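Local coordinates for sialidase B (Streptococcus pneumoniae serotype 4, PDB 4XJW), which removes terminal sialic acids from oligosaccharides, glycoproteins and glycolipids, acting as an intramolecular trans-sialidase, at residues 103-111 with 119-127; 189-197 with 643-651. The protein carries 1 engineered substitution. One frame throughout, in Å; residues are numbered along the deposited sequence. Where two conformers were deposited one is given.

Interaction 1. Residues 103-111 with 119-127; sequences AVENTLVFV and YTMYVNGIE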
loop_
_atom_site.group_PDB
_atom_site.type_symbol
_atom_site.label_atom_id
_atom_site.label_comp_id
_atom_site.label_asym_id
_atom_site.label_seq_id
_atom_site.Cartn_x
_atom_site.Cartn_y
_atom_site.Cartn_z
ATOM N N ALA A 103 -4.757 -8.776 23.148
ATOM C CA ALA A 103 -4.988 -9.659 22.011
ATOM C C ALA A 103 -6.244 -9.241 21.242
ATOM O O ALA A 103 -7.286 -8.938 21.840
ATOM C CB ALA A 103 -5.101 -11.108 22.471
ATOM N N VAL A 104 -6.131 -9.225 19.914
ATOM C CA VAL A 104 -7.239 -8.863 19.033
ATOM C C VAL A 104 -8.168 -10.039 18.799
ATOM O O VAL A 104 -7.714 -11.157 18.566
ATOM C CB VAL A 104 -6.716 -8.357 17.670
ATOM C CG1 VAL A 104 -7.848 -8.273 16.627
ATOM C CG2 VAL A 104 -6.029 -7.008 17.839
ATOM N N GLU A 105 -9.471 -9.787 18.862
ATOM C CA GLU A 105 -10.439 -10.802 18.494
ATOM C C GLU A 105 -10.636 -10.766 16.993
ATOM O O GLU A 105 -11.321 -9.890 16.475
ATOM C CB GLU A 105 -11.775 -10.583 19.201
ATOM C CG GLU A 105 -12.834 -11.578 18.736
ATOM C CD GLU A 105 -14.041 -11.626 19.650
ATOM O OE1 GLU A 105 -15.116 -11.148 19.239
ATOM O OE2 GLU A 105 -13.909 -12.155 20.774
ATOM N N ASN A 106 -10.008 -11.708 16.295
ATOM C CA ASN A 106 -10.217 -11.848 14.861
ATOM C C ASN A 106 -11.527 -12.532 14.572
ATOM O O ASN A 106 -11.923 -13.450 15.296
ATOM C CB ASN A 106 -9.111 -12.685 14.226
ATOM C CG ASN A 106 -7.744 -12.062 14.380
ATOM O OD1 ASN A 106 -7.368 -11.154 13.627
ATOM N ND2 ASN A 106 -6.993 -12.537 15.362
ATOM N N THR A 107 -12.197 -12.091 13.516
ATOM C CA THR A 107 -13.468 -12.688 13.132
ATOM C C THR A 107 -13.273 -13.403 11.807
ATOM O O THR A 107 -13.068 -12.767 10.764
ATOM C CB THR A 107 -14.592 -11.635 12.998
ATOM O OG1 THR A 107 -14.719 -10.902 14.226
ATOM C CG2 THR A 107 -15.942 -12.304 12.678
ATOM N N LEU A 108 -13.333 -14.729 11.851
ATOM C CA LEU A 108 -13.095 -15.541 10.666
ATOM C C LEU A 108 -14.420 -16.132 10.187
ATOM O O LEU A 108 -15.196 -16.640 10.981
ATOM C CB LEU A 108 -12.063 -16.622 10.989
ATOM C CG LEU A 108 -11.702 -17.614 9.887
ATOM C CD1 LEU A 108 -10.258 -18.087 10.031
ATOM C CD2 LEU A 108 -12.644 -18.828 9.886
ATOM N N VAL A 109 -14.684 -16.041 8.889
ATOM C CA VAL A 109 -15.860 -16.679 8.298
ATOM C C VAL A 109 -15.424 -17.496 7.087
ATOM O O VAL A 109 -14.881 -16.945 6.126
ATOM C CB VAL A 109 -16.894 -15.645 7.828
ATOM C CG1 VAL A 109 -18.119 -16.355 7.226
ATOM C CG2 VAL A 109 -17.316 -14.758 8.987
ATOM N N PHE A 110 -15.677 -18.802 7.116
ATOM C CA PHE A 110 -15.296 -19.649 5.997
ATOM C C PHE A 110 -16.545 -20.253 5.388
ATOM O O PHE A 110 -17.341 -20.871 6.093
ATOM C CB PHE A 110 -14.343 -20.756 6.431
ATOM C CG PHE A 110 -13.976 -21.691 5.311
ATOM C CD1 PHE A 110 -13.163 -21.258 4.278
ATOM C CD2 PHE A 110 -14.463 -22.994 5.288
ATOM C CE1 PHE A 110 -12.823 -22.104 3.231
ATOM C CE2 PHE A 110 -14.132 -23.853 4.251
ATOM C CZ PHE A 110 -13.304 -23.407 3.221
ATOM N N VAL A 111 -16.728 -20.035 4.092
ATOM C CA VAL A 111 -17.914 -20.529 3.395
ATOM C C VAL A 111 -17.537 -21.636 2.398
ATOM O O VAL A 111 -16.703 -21.440 1.505
ATOM C CB VAL A 111 -18.651 -19.378 2.681
ATOM C CG1 VAL A 111 -19.896 -19.908 1.993
ATOM C CG2 VAL A 111 -19.024 -18.286 3.688
ATOM N N TYR A 119 -14.914 -22.142 -2.378
ATOM C CA TYR A 119 -14.507 -21.997 -0.995
ATOM C C TYR A 119 -14.067 -20.553 -0.821
ATOM O O TYR A 119 -13.214 -20.065 -1.566
ATOM C CB TYR A 119 -13.333 -22.920 -0.677
ATOM C CG TYR A 119 -13.571 -24.398 -0.923
ATOM C CD1 TYR A 119 -14.279 -25.172 -0.009
ATOM C CD2 TYR A 119 -13.060 -25.015 -2.050
ATOM C CE1 TYR A 119 -14.489 -26.530 -0.223
ATOM C CE2 TYR A 119 -13.244 -26.380 -2.268
ATOM C CZ TYR A 119 -13.967 -27.125 -1.355
ATOM O OH TYR A 119 -14.153 -28.474 -1.573
ATOM N N THR A 120 -14.640 -19.866 0.158
ATOM C CA THR A 120 -14.322 -18.457 0.364
ATOM C C THR A 120 -13.986 -18.188 1.820
ATOM O O THR A 120 -14.730 -18.599 2.711
ATOM C CB THR A 120 -15.528 -17.573 -0.004
ATOM O OG1 THR A 120 -15.935 -17.845 -1.352
ATOM C CG2 THR A 120 -15.190 -16.084 0.125
ATOM N N MET A 121 -12.888 -17.472 2.060
ATOM C CA MET A 121 -12.462 -17.134 3.417
ATOM C C MET A 121 -12.500 -15.632 3.655
ATOM O O MET A 121 -11.970 -14.866 2.845
ATOM C CB MET A 121 -11.041 -17.618 3.647
ATOM C CG MET A 121 -10.478 -17.230 5.013
ATOM S SD MET A 121 -11.193 -18.220 6.353
ATOM C CE MET A 121 -10.309 -19.743 6.067
ATOM N N TYR A 122 -13.121 -15.219 4.757
ATOM C CA TYR A 122 -13.090 -13.819 5.182
ATOM C C TYR A 122 -12.424 -13.753 6.542
ATOM O O TYR A 122 -12.684 -14.580 7.401
ATOM C CB TYR A 122 -14.503 -13.255 5.333
ATOM C CG TYR A 122 -15.423 -13.405 4.142
ATOM C CD1 TYR A 122 -16.165 -14.562 3.959
ATOM C CD2 TYR A 122 -15.583 -12.367 3.227
ATOM C CE1 TYR A 122 -17.034 -14.695 2.882
ATOM C CE2 TYR A 122 -16.451 -12.479 2.157
ATOM C CZ TYR A 122 -17.166 -13.654 1.987
ATOM O OH TYR A 122 -18.028 -13.780 0.925
ATOM N N VAL A 123 -11.562 -12.767 6.747
ATOM C CA VAL A 123 -11.065 -12.517 8.090
ATOM C C VAL A 123 -11.185 -11.032 8.348
ATOM O O VAL A 123 -10.768 -10.238 7.508
ATOM C CB VAL A 123 -9.598 -12.957 8.250
ATOM C CG1 VAL A 123 -9.136 -12.672 9.667
ATOM C CG2 VAL A 123 -9.440 -14.437 7.933
ATOM N N ASN A 124 -11.786 -10.666 9.483
ATOM C CA ASN A 124 -11.962 -9.267 9.860
ATOM C C ASN A 124 -12.702 -8.443 8.805
ATOM O O ASN A 124 -12.401 -7.268 8.583
ATOM C CB ASN A 124 -10.619 -8.656 10.276
ATOM C CG ASN A 124 -10.041 -9.363 11.475
ATOM O OD1 ASN A 124 -10.794 -9.901 12.282
ATOM N ND2 ASN A 124 -8.726 -9.391 11.598
ATOM N N GLY A 125 -13.670 -9.086 8.160
ATOM C CA GLY A 125 -14.518 -8.415 7.199
ATOM C C GLY A 125 -13.872 -8.219 5.846
ATOM O O GLY A 125 -14.341 -7.422 5.034
ATOM N N ILE A 126 -12.786 -8.945 5.609
ATOM C CA ILE A 126 -12.062 -8.862 4.355
ATOM C C ILE A 126 -12.005 -10.234 3.679
ATOM O O ILE A 126 -11.533 -11.212 4.273
ATOM C CB ILE A 126 -10.625 -8.362 4.601
ATOM C CG1 ILE A 126 -10.654 -6.935 5.157
ATOM C CG2 ILE A 126 -9.813 -8.390 3.319
ATOM C CD1 ILE A 126 -9.288 -6.451 5.643
ATOM N N GLU A 127 -12.479 -10.312 2.437
ATOM C CA GLU A 127 -12.346 -11.537 1.652
ATOM C C GLU A 127 -10.899 -11.750 1.263
ATOM O O GLU A 127 -10.339 -10.983 0.477
ATOM C CB GLU A 127 -13.208 -11.480 0.392
ATOM C CG GLU A 127 -13.231 -12.794 -0.362
ATOM C CD GLU A 127 -13.879 -12.677 -1.728
ATOM O OE1 GLU A 127 -15.100 -12.451 -1.781
ATOM O OE2 GLU A 127 -13.155 -12.812 -2.733
HETATM O O HOH W 1 -14.591 -11.771 8.384
HETATM O O HOH W 2 -17.866 -19.758 -1.173
#
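CG stands anti to the backbone N in both F110 and M121 (chi1 176° for M121), and the methionine then folds at chi2 and chi3, which carries its sulfur and methyl across to strand 106-111. M121 SD rests on L108 CG at 3.6 Å and makes an oblique Met-aromatic contact with F110, whose CD1 is 3.7 Å from M121 CE. At the far end of the same ring, F110 CZ meets Y119 CD1 at 3.8 Å. V109, V111, T120 and Y122 occupy the other face, where the edge of the Y122 ring meets V109 O and V111 CG2. Between the faces, V109 with Y122 and V111 with T120 form antiparallel hydrogen-bonded pairs. Beyond them N124, at a central position of the type I' turn V123-I126, uses both ends of its amide: N124 ND2 donates to a lone pair of N106 OD1 at 3.0 Å, the two amides nearly coplanar, while N124 OD1 accepts from T107 N at 2.9 Å. A water joins T107 O to G125 N. The hairpin belongs to the concanavalin-like N-terminal domain. Strand 32-39 flanks it beside 102-113 and strand 126-132 beside 118-123; L108, F110, Y119 and M121 pack on strand 74-80 of the second sheet, whereas Y122 OH bonds to D179 of helix 179-182.

Interaction 2. Residues 189-197 with 643-651; sequences NPFQLIFQS and LSNVVQYID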
loop_
_atom_site.group_PDB
_atom_site.type_symbol
_atom_site.label_atom_id
_atom_site.label_comp_id
_atom_site.label_asym_id
_atom_site.label_seq_id
_atom_site.Cartn_x
_atom_site.Cartn_y
_atom_site.Cartn_z
ATOM N N ASN A 189 -12.845 -5.328 14.928
ATOM C CA ASN A 189 -11.612 -4.914 14.275
ATOM C C ASN A 189 -10.912 -3.761 14.982
ATOM O O ASN A 189 -11.561 -2.807 15.425
ATOM C CB ASN A 189 -11.876 -4.492 12.828
ATOM C CG ASN A 189 -12.247 -5.646 11.934
ATOM O OD1 ASN A 189 -12.170 -6.810 12.319
ATOM N ND2 ASN A 189 -12.653 -5.325 10.721
ATOM N N PRO A 190 -9.575 -3.813 15.054
ATOM C CA PRO A 190 -8.795 -2.713 15.631
ATOM C C PRO A 190 -8.453 -1.636 14.604
ATOM O O PRO A 190 -7.829 -0.626 14.957
ATOM C CB PRO A 190 -7.511 -3.410 16.076
ATOM C CG PRO A 190 -7.335 -4.505 15.057
ATOM C CD PRO A 190 -8.731 -4.983 14.745
ATOM N N PHE A 191 -8.869 -1.843 13.358
ATOM C CA PHE A 191 -8.489 -0.979 12.243
ATOM C C PHE A 191 -9.722 -0.658 11.393
ATOM O O PHE A 191 -10.777 -1.291 11.529
ATOM C CB PHE A 191 -7.480 -1.721 11.346
ATOM C CG PHE A 191 -8.106 -2.880 10.598
ATOM C CD1 PHE A 191 -8.205 -4.132 11.193
ATOM C CD2 PHE A 191 -8.617 -2.705 9.312
ATOM C CE1 PHE A 191 -8.801 -5.197 10.518
ATOM C CE2 PHE A 191 -9.231 -3.751 8.633
ATOM C CZ PHE A 191 -9.312 -5.010 9.241
ATOM N N GLN A 192 -9.575 0.304 10.486
ATOM C CA GLN A 192 -10.567 0.518 9.448
ATOM C C GLN A 192 -9.907 0.651 8.084
ATOM O O GLN A 192 -8.677 0.763 7.973
ATOM C CB GLN A 192 -11.423 1.743 9.764
ATOM C CG GLN A 192 -10.624 2.996 9.997
ATOM C CD GLN A 192 -11.396 4.036 10.817
ATOM O OE1 GLN A 192 -11.137 4.240 12.014
ATOM N NE2 GLN A 192 -12.330 4.706 10.169
ATOM N N LEU A 193 -10.727 0.595 7.039
ATOM C CA LEU A 193 -10.243 0.780 5.680
ATOM C C LEU A 193 -10.650 2.155 5.161
ATOM O O LEU A 193 -11.795 2.588 5.341
ATOM C CB LEU A 193 -10.759 -0.330 4.749
ATOM C CG LEU A 193 -10.374 -1.773 5.092
ATOM C CD1 LEU A 193 -10.996 -2.738 4.091
ATOM C CD2 LEU A 193 -8.861 -1.897 5.126
ATOM N N ILE A 194 -9.698 2.843 4.541
ATOM C CA ILE A 194 -9.960 4.078 3.822
ATOM C C ILE A 194 -10.149 3.773 2.333
ATOM O O ILE A 194 -11.187 4.098 1.742
ATOM C CB ILE A 194 -8.825 5.102 4.023
ATOM C CG1 ILE A 194 -8.649 5.406 5.513
ATOM C CG2 ILE A 194 -9.134 6.396 3.263
ATOM C CD1 ILE A 194 -7.520 6.346 5.828
ATOM N N PHE A 195 -9.138 3.163 1.728
ATOM C CA PHE A 195 -9.198 2.683 0.354
ATOM C C PHE A 195 -9.402 1.179 0.401
ATOM O O PHE A 195 -8.827 0.500 1.256
ATOM C CB PHE A 195 -7.876 3.013 -0.352
ATOM C CG PHE A 195 -7.519 4.471 -0.293
ATOM C CD1 PHE A 195 -8.087 5.374 -1.190
ATOM C CD2 PHE A 195 -6.635 4.949 0.671
ATOM C CE1 PHE A 195 -7.787 6.742 -1.139
ATOM C CE2 PHE A 195 -6.312 6.318 0.728
ATOM C CZ PHE A 195 -6.874 7.206 -0.181
ATOM N N GLN A 196 -10.236 0.643 -0.482
ATOM C CA GLN A 196 -10.485 -0.793 -0.428
ATOM C C GLN A 196 -10.936 -1.328 -1.769
ATOM O O GLN A 196 -11.458 -0.587 -2.584
ATOM C CB GLN A 196 -11.521 -1.125 0.652
ATOM C CG GLN A 196 -12.879 -0.477 0.422
ATOM C CD GLN A 196 -13.611 -0.218 1.722
ATOM O OE1 GLN A 196 -14.081 -1.141 2.375
ATOM N NE2 GLN A 196 -13.698 1.055 2.112
ATOM N N SER A 197 -10.716 -2.620 -1.997
ATOM C CA SER A 197 -11.140 -3.262 -3.242
ATOM C C SER A 197 -12.618 -3.053 -3.540
ATOM O O SER A 197 -13.469 -3.262 -2.679
ATOM C CB SER A 197 -10.861 -4.758 -3.177
ATOM O OG SER A 197 -9.490 -5.004 -3.018
ATOM N N LEU A 643 -1.845 -8.678 -2.580
ATOM C CA LEU A 643 -2.810 -8.875 -1.504
ATOM C C LEU A 643 -3.746 -7.692 -1.476
ATOM O O LEU A 643 -3.291 -6.549 -1.585
ATOM C CB LEU A 643 -2.117 -8.985 -0.145
ATOM C CG LEU A 643 -0.977 -9.999 -0.015
ATOM C CD1 LEU A 643 -0.316 -9.902 1.353
ATOM C CD2 LEU A 643 -1.455 -11.412 -0.278
ATOM N N SER A 644 -5.033 -7.976 -1.301
ATOM C CA SER A 644 -6.027 -6.916 -1.200
ATOM C C SER A 644 -6.344 -6.514 0.240
ATOM O O SER A 644 -6.346 -7.341 1.163
ATOM C CB SER A 644 -7.299 -7.324 -1.925
ATOM O OG SER A 644 -7.053 -7.465 -3.306
ATOM N N ASN A 645 -6.604 -5.222 0.423
ATOM C CA ASN A 645 -7.088 -4.683 1.694
ATOM C C ASN A 645 -6.130 -4.911 2.851
ATOM O O ASN A 645 -6.541 -5.258 3.970
ATOM C CB ASN A 645 -8.489 -5.228 2.014
ATOM C CG ASN A 645 -9.553 -4.672 1.103
ATOM O OD1 ASN A 645 -9.263 -3.908 0.186
ATOM N ND2 ASN A 645 -10.803 -5.063 1.344
ATOM N N VAL A 646 -4.847 -4.687 2.571
ATOM C CA VAL A 646 -3.802 -4.749 3.593
ATOM C C VAL A 646 -3.312 -3.368 4.044
ATOM O O VAL A 646 -2.620 -3.269 5.052
ATOM C CB VAL A 646 -2.619 -5.619 3.142
ATOM C CG1 VAL A 646 -3.034 -7.095 3.117
ATOM C CG2 VAL A 646 -2.106 -5.156 1.762
ATOM N N VAL A 647 -3.682 -2.312 3.308
ATOM C CA VAL A 647 -3.407 -0.941 3.758
ATOM C C VAL A 647 -4.560 -0.566 4.690
ATOM O O VAL A 647 -5.721 -0.504 4.278
ATOM C CB VAL A 647 -3.309 0.061 2.595
ATOM C CG1 VAL A 647 -3.095 1.492 3.122
ATOM C CG2 VAL A 647 -2.153 -0.320 1.652
ATOM N N GLN A 648 -4.222 -0.378 5.960
ATOM C CA GLN A 648 -5.206 -0.228 7.030
ATOM C C GLN A 648 -4.894 0.963 7.918
ATOM O O GLN A 648 -3.749 1.396 8.020
ATOM C CB GLN A 648 -5.226 -1.512 7.867
ATOM C CG GLN A 648 -5.627 -2.735 7.059
ATOM C CD GLN A 648 -5.637 -4.017 7.851
ATOM O OE1 GLN A 648 -5.273 -4.050 9.025
ATOM N NE2 GLN A 648 -6.049 -5.108 7.191
ATOM N N TYR A 649 -5.942 1.496 8.545
ATOM C CA TYR A 649 -5.861 2.710 9.362
ATOM C C TYR A 649 -6.201 2.404 10.822
ATOM O O TYR A 649 -7.225 1.764 11.119
ATOM C CB TYR A 649 -6.842 3.763 8.825
ATOM C CG TYR A 649 -6.912 5.026 9.677
ATOM C CD1 TYR A 649 -5.936 6.001 9.564
ATOM C CD2 TYR A 649 -7.945 5.227 10.597
ATOM C CE1 TYR A 649 -5.983 7.160 10.340
ATOM C CE2 TYR A 649 -8.000 6.389 11.385
ATOM C CZ TYR A 649 -7.007 7.346 11.243
ATOM O OH TYR A 649 -7.018 8.498 12.004
ATOM N N ILE A 650 -5.357 2.881 11.733
ATOM C CA ILE A 650 -5.645 2.777 13.164
ATOM C C ILE A 650 -5.529 4.142 13.845
ATOM O O ILE A 650 -4.862 5.046 13.337
ATOM C CB ILE A 650 -4.733 1.765 13.878
ATOM C CG1 ILE A 650 -3.260 2.164 13.727
ATOM C CG2 ILE A 650 -4.968 0.342 13.347
ATOM C CD1 ILE A 650 -2.304 1.349 14.577
ATOM N N ASP A 651 -6.169 4.259 15.008
ATOM C CA ASP A 651 -6.126 5.462 15.829
ATOM C C ASP A 651 -5.448 5.121 17.156
ATOM O O ASP A 651 -5.849 4.169 17.829
ATOM C CB ASP A 651 -7.561 5.956 16.081
ATOM C CG ASP A 651 -7.620 7.199 16.955
ATOM O OD1 ASP A 651 -7.500 7.069 18.196
ATOM O OD2 ASP A 651 -7.811 8.301 16.400
HETATM O O HOH W 3 -8.039 2.021 15.552
HETATM O O HOH W 4 -9.333 2.529 12.930
HETATM O O HOH W 5 -7.343 1.475 3.446
HETATM O O HOH W 6 -6.648 -1.413 1.712
HETATM O O HOH W 7 -6.997 -3.639 -1.886
HETATM O O HOH W 8 -13.194 -4.525 -0.285
#
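Y649, N645 and F191 bury the most surface here, and each meets its partner differently. Y649 forms an antiparallel hydrogen-bonded pair with Q192, a single bridge in which Q192 N reaches Y649 O at 2.8 Å and Y649 N returns to Q192 O at 2.9 Å. Their side chains run side by side: Q192 CG lies 3.5 Å from Y649 CD2 at the ring edge, with the amide plane turned almost perpendicular to the ring. A water joins Q192 OE1 to Y649 O, while Q192 NE2 bonds to K249 O. I194 CD1 packs on Y649 CB. N645, in a left-handed backbone conformation (phi 60°) just before the strand, turns its amide to segment 189-197; N645 OD1 accepts the S197 N-H on a lone pair, 2.9 Å from S197 N. Waters link N645 ND2 to S197 O and N645 N to S197 OG, which also bonds to N204 OD1; L193 CD1 rests 3.6 Å from N645 ND2. F191 places CG between its backbone N and carbonyl carbon (chi1 69°), and its ring stacks on the Q648 amide, the planes only 8° apart, with Q648 OE1 over one ring face, 3.4 Å from F191 CG. The rotation of that amide is fixed from both ends: Q648 NE2 donates to N645 O at a long 3.3 Å and OE1 accepts from W96 NE1. V647 lies about 6 Å, side chain to side chain, from R207, a substrate-binding residue by similarity. The loop runs beside strand 647-652, outermost in the last three-stranded sheet, consistent with closure of the sialidase beta-propeller by chain from before its first blade, while I194 and F195 reach strand 237-244.

From the N terminus, interaction 1 comes first and closes a short hairpin: strand 102-113 turns back as 118-123 within the lectin-like domain, only seven residues separating the two segments. The chain then passes helix 179-182 and enters loop 189-197, where interaction 2 begins; its partner arrives 446 residues later, near the C terminus. The contacts are therefore in series, the second spanning the catalytic domain and bringing the entry to strand 205-213, the start of the first propeller sheet, beside the last sheet, consistent with closure of the beta-propeller expected of this sialidase family. They also touch: N124 O probably bonds to N189 ND2, and I126 CD1 packs on F191, N645 and Q648, tying the hairpin turn to the catalytic domain.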